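Local coordinates for protein putative adenosine kinase (Schistosoma mansoni, PDB 3VAS) that probably phosphorylates adenosine to AMP at the expense of ATP, as an adenosine kinase of the ribokinase (pfkB) family with adenosine bound in its pocket, at residues Ala200-Ser203 and Leu204-Glu207; Glu226-Glu229 and Met230-Tyr233. All coordinates share one frame; numbering follows the deposited sequence.

Contact 1 of 2, residues Ala200-Ser203 and Leu204-Glu207; sequences AKHS and LENE
The first torsion of His202 (chi1 169°) sets the imidazole anti to the backbone N and leans it along the helix toward its C-terminal end, where Asn206 follows one turn later. One end of the Asn206 amide stands over one face of the ring, near CE1, with the amide plane inclined to the ring by 59°; which of its two ends faces the ring is uncertain. Glu205 takes the rarer first torsion (chi1 76°), with CG between its backbone N and carbonyl carbon. That folds the methylene back onto the preceding turn, CG of Glu205 lying 3.2 Å from O of His202; the extended chain then runs back past Lys201 O, and OE1 of Glu205 stops 4.3 Å from ND1 of His202, near but not in contact. Beneath the side chains the alpha-helical ladder runs from Leu204 N to Ala200 O (3.1 Å) and from Glu205 N to Lys201 O (3.0 Å), both nearly straight. The next rung, Asn206 N to His202 O at 3.1 Å, is visibly bent, and a weak bond to Ser203 O accompanies it as the helix ends. Glu207, with positive phi, is the C-prime residue of a Schellman motif that closes with Lys208 N on Ser203 O and Glu207 N on Leu204 O. Lys208 also bonds His202 NE2, and Glu207 pairs with Arg276. Within the unit strand 181-185, helix 189-205, strand 209-213, Ser203 packs on Tyr182 and Phe210, while His202 meets Trp173 of helix 170-178 edge-to-face.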
loop_
_atom_site.group_PDB
_atom_site.type_symbol
_atom_site.label_atom_id
_atom_site.label_comp_id
_atom_site.label_asym_id
_atom_site.label_seq_id
_atom_site.Cartn_x
_atom_site.Cartn_y
_atom_site.Cartn_z
ATOM N N ALA A 200 -13.314 6.886 5.302
ATOM C CA ALA A 200 -13.360 5.920 6.395
ATOM C C ALA A 200 -14.655 6.026 7.206
ATOM O O ALA A 200 -15.260 5.015 7.559
ATOM C CB ALA A 200 -12.145 6.080 7.302
ATOM N N LYS A 201 -15.075 7.253 7.498
ATOM C CA LYS A 201 -16.331 7.476 8.209
ATOM C C LYS A 201 -17.533 7.019 7.384
ATOM O O LYS A 201 -18.480 6.449 7.926
ATOM C CB LYS A 201 -16.488 8.947 8.601
ATOM C CG LYS A 201 -15.482 9.409 9.633
ATOM C CD LYS A 201 -15.611 10.888 9.916
ATOM C CE LYS A 201 -14.585 11.325 10.944
ATOM N NZ LYS A 201 -14.554 12.805 11.082
ATOM N N HIS A 202 -17.491 7.278 6.079
ATOM C CA HIS A 202 -18.549 6.824 5.181
ATOM C C HIS A 202 -18.665 5.301 5.209
ATOM O O HIS A 202 -19.769 4.757 5.261
ATOM C CB HIS A 202 -18.298 7.309 3.752
ATOM C CG HIS A 202 -19.189 6.667 2.734
ATOM N ND1 HIS A 202 -20.432 7.167 2.409
ATOM C CD2 HIS A 202 -19.018 5.559 1.974
ATOM C CE1 HIS A 202 -20.988 6.396 1.490
ATOM N NE2 HIS A 202 -20.151 5.413 1.209
ATOM N N SER A 203 -17.524 4.621 5.180
ATOM C CA SER A 203 -17.496 3.161 5.225
ATOM C C SER A 203 -18.145 2.613 6.496
ATOM O O SER A 203 -19.040 1.773 6.428
ATOM C CB SER A 203 -16.060 2.640 5.096
ATOM O OG SER A 203 -16.010 1.223 5.209
ATOM N N LEU A 204 -17.699 3.097 7.651
ATOM C CA LEU A 204 -18.205 2.604 8.929
ATOM C C LEU A 204 -19.703 2.854 9.102
ATOM O O LEU A 204 -20.440 1.976 9.558
ATOM C CB LEU A 204 -17.435 3.217 10.100
ATOM C CG LEU A 204 -17.606 2.454 11.413
ATOM C CD1 LEU A 204 -16.950 1.088 11.300
ATOM C CD2 LEU A 204 -17.035 3.230 12.594
ATOM N N GLU A 205 -20.153 4.050 8.735
ATOM C CA GLU A 205 -21.563 4.395 8.878
ATOM C C GLU A 205 -22.442 3.556 7.951
ATOM O O GLU A 205 -23.611 3.324 8.243
ATOM C CB GLU A 205 -21.800 5.896 8.662
ATOM C CG GLU A 205 -21.750 6.356 7.214
ATOM C CD GLU A 205 -21.988 7.854 7.063
ATOM O OE1 GLU A 205 -22.549 8.270 6.023
ATOM O OE2 GLU A 205 -21.610 8.615 7.980
ATOM N N ASN A 206 -21.872 3.084 6.846
ATOM C CA ASN A 206 -22.617 2.256 5.898
ATOM C C ASN A 206 -22.286 0.766 5.981
ATOM O O ASN A 206 -22.727 -0.017 5.139
ATOM C CB ASN A 206 -22.430 2.765 4.467
ATOM C CG ASN A 206 -23.111 4.099 4.235
ATOM O OD1 ASN A 206 -22.464 5.094 3.914
ATOM N ND2 ASN A 206 -24.426 4.127 4.407
ATOM N N GLU A 207 -21.520 0.389 7.004
ATOM C CA GLU A 207 -21.140 -1.005 7.240
ATOM C C GLU A 207 -20.446 -1.641 6.041
ATOM O O GLU A 207 -20.738 -2.777 5.667
ATOM C CB GLU A 207 -22.346 -1.845 7.674
ATOM C CG GLU A 207 -22.687 -1.714 9.153
ATOM C CD GLU A 207 -21.540 -2.153 10.053
ATOM O OE1 GLU A 207 -21.167 -3.346 10.006
ATOM O OE2 GLU A 207 -21.004 -1.303 10.799
#

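Contact 2 of 2, residues Glu226-Glu229 and Met230-Tyr233; sequences EVDE and MISY
Helix 224-231 runs out here, its i to i+4 bonds going from nearly straight at Met230 N to Glu226 O (3.0 Å) and Ile231 N to Val227 O (2.9 Å) to bent at Ser232 N to Asp228 O (140°). At the last turn the carbonyl of Glu229 collects several partners. Ser232 has its hydroxyl between its own N and carbonyl carbon (chi1 77°), turned back along the helix, and OG donates a short 2.6 Å bond to Glu229 O. Ser232 N adds a weak bond to the same oxygen. The ring of Tyr233 brings its edge to it as well, CD1 lying 3.1 Å from Glu229 O near the ring plane. Beside this, the side chains of Glu229 and Tyr233 run alongside each other, CG of Glu229 4.0 Å from CE1 of the ring. On the inner side, the CG1 methyl of Val227 meets CD1 of Ile231 at 4.0 Å, and Met230 bends at chi2 and chi3 toward Phe210, Phe212 and Met196. The carboxylates are engaged outside the turn, Asp228 by Tyr247 and His251, Glu229 by Tyr193 of helix 189-205. One carbonyl thus takes a short hydroxyl bond and a weak amide bond, with the edge of the tyrosine ring beside it, which probably compensates in part for the i+4 amide, since Tyr233 N bonds Met230 O instead.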
loop_
_atom_site.group_PDB
_atom_site.type_symbol
_atom_site.label_atom_id
_atom_site.label_comp_id
_atom_site.label_asym_id
_atom_site.label_seq_id
_atom_site.Cartn_x
_atom_site.Cartn_y
_atom_site.Cartn_z
ATOM N N GLU A 226 -2.954 9.742 13.689
ATOM C CA GLU A 226 -3.657 9.422 12.445
ATOM C C GLU A 226 -3.776 7.912 12.203
ATOM O O GLU A 226 -4.809 7.435 11.722
ATOM C CB GLU A 226 -2.984 10.089 11.239
ATOM C CG GLU A 226 -3.075 11.623 11.199
ATOM C CD GLU A 226 -1.852 12.307 11.800
ATOM O OE1 GLU A 226 -1.188 11.697 12.664
ATOM O OE2 GLU A 226 -1.547 13.449 11.400
ATOM N N VAL A 227 -2.719 7.164 12.517
ATOM C CA VAL A 227 -2.751 5.713 12.337
ATOM C C VAL A 227 -3.821 5.091 13.234
ATOM O O VAL A 227 -4.625 4.274 12.783
ATOM C CB VAL A 227 -1.379 5.048 12.620
ATOM C CG1 VAL A 227 -1.511 3.519 12.621
ATOM C CG2 VAL A 227 -0.333 5.504 11.599
ATOM N N ASP A 228 -3.844 5.495 14.498
ATOM C CA ASP A 228 -4.803 4.934 15.440
ATOM C C ASP A 228 -6.226 5.351 15.106
ATOM O O ASP A 228 -7.168 4.587 15.315
ATOM C CB ASP A 228 -4.455 5.316 16.880
ATOM C CG ASP A 228 -3.325 4.479 17.444
ATOM O OD1 ASP A 228 -2.986 3.439 16.832
ATOM O OD2 ASP A 228 -2.782 4.857 18.503
ATOM N N GLU A 229 -6.389 6.562 14.588
ATOM C CA GLU A 229 -7.718 6.997 14.192
ATOM C C GLU A 229 -8.218 6.166 13.011
ATOM O O GLU A 229 -9.371 5.732 12.995
ATOM C CB GLU A 229 -7.757 8.489 13.865
ATOM C CG GLU A 229 -9.159 8.973 13.528
ATOM C CD GLU A 229 -9.301 10.486 13.569
ATOM O OE1 GLU A 229 -8.373 11.198 13.129
ATOM O OE2 GLU A 229 -10.352 10.963 14.043
ATOM N N MET A 230 -7.346 5.940 12.031
ATOM C CA MET A 230 -7.687 5.113 10.877
ATOM C C MET A 230 -8.040 3.675 11.280
ATOM O O MET A 230 -9.023 3.115 10.797
ATOM C CB MET A 230 -6.557 5.122 9.844
ATOM C CG MET A 230 -6.364 6.468 9.151
ATOM S SD MET A 230 -7.883 7.095 8.406
ATOM C CE MET A 230 -8.179 5.857 7.167
ATOM N N ILE A 231 -7.239 3.089 12.167
ATOM C CA ILE A 231 -7.518 1.749 12.667
ATOM C C ILE A 231 -8.940 1.668 13.228
ATOM O O ILE A 231 -9.634 0.665 13.036
ATOM C CB ILE A 231 -6.481 1.304 13.725
ATOM C CG1 ILE A 231 -5.108 1.113 13.070
ATOM C CG2 ILE A 231 -6.911 0.015 14.399
ATOM C CD1 ILE A 231 -4.012 0.722 14.039
ATOM N N SER A 232 -9.393 2.744 13.873
ATOM C CA SER A 232 -10.713 2.732 14.510
ATOM C C SER A 232 -11.882 2.692 13.512
ATOM O O SER A 232 -13.030 2.488 13.909
ATOM C CB SER A 232 -10.866 3.879 15.531
ATOM O OG SER A 232 -11.089 5.136 14.908
ATOM N N TYR A 233 -11.588 2.869 12.224
ATOM C CA TYR A 233 -12.602 2.714 11.176
ATOM C C TYR A 233 -12.299 1.515 10.273
ATOM O O TYR A 233 -13.064 1.210 9.356
ATOM C CB TYR A 233 -12.701 3.976 10.308
ATOM C CG TYR A 233 -13.130 5.227 11.048
ATOM C CD1 TYR A 233 -12.191 6.059 11.646
ATOM C CD2 TYR A 233 -14.470 5.579 11.138
ATOM C CE1 TYR A 233 -12.574 7.204 12.321
ATOM C CE2 TYR A 233 -14.865 6.723 11.810
ATOM C CZ TYR A 233 -13.911 7.533 12.401
ATOM O OH TYR A 233 -14.291 8.672 13.074
#

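Overall arrangement
Contact 1 comes first along the chain, at the end of helix 189-205, and contact 2 follows at the end of helix 224-231, with strand 209-213 and helix 217-222 between. Their centres lie 13 Å apart on the same side of the molecule, and the two touch directly. Tyr233 packs against Ala200, Lys201 and Leu204, its CD2 lying 3.8 Å from Leu204 CD2, while Met230 CE sits 4.0 Å from Ala200 CB. Both helices also lean on Phe210 of strand 209-213. The pair therefore joins two neighbouring helix ends of the kinase domain; in contact 2 the side chain of Val227 is about 13 Å from the bound adenosine.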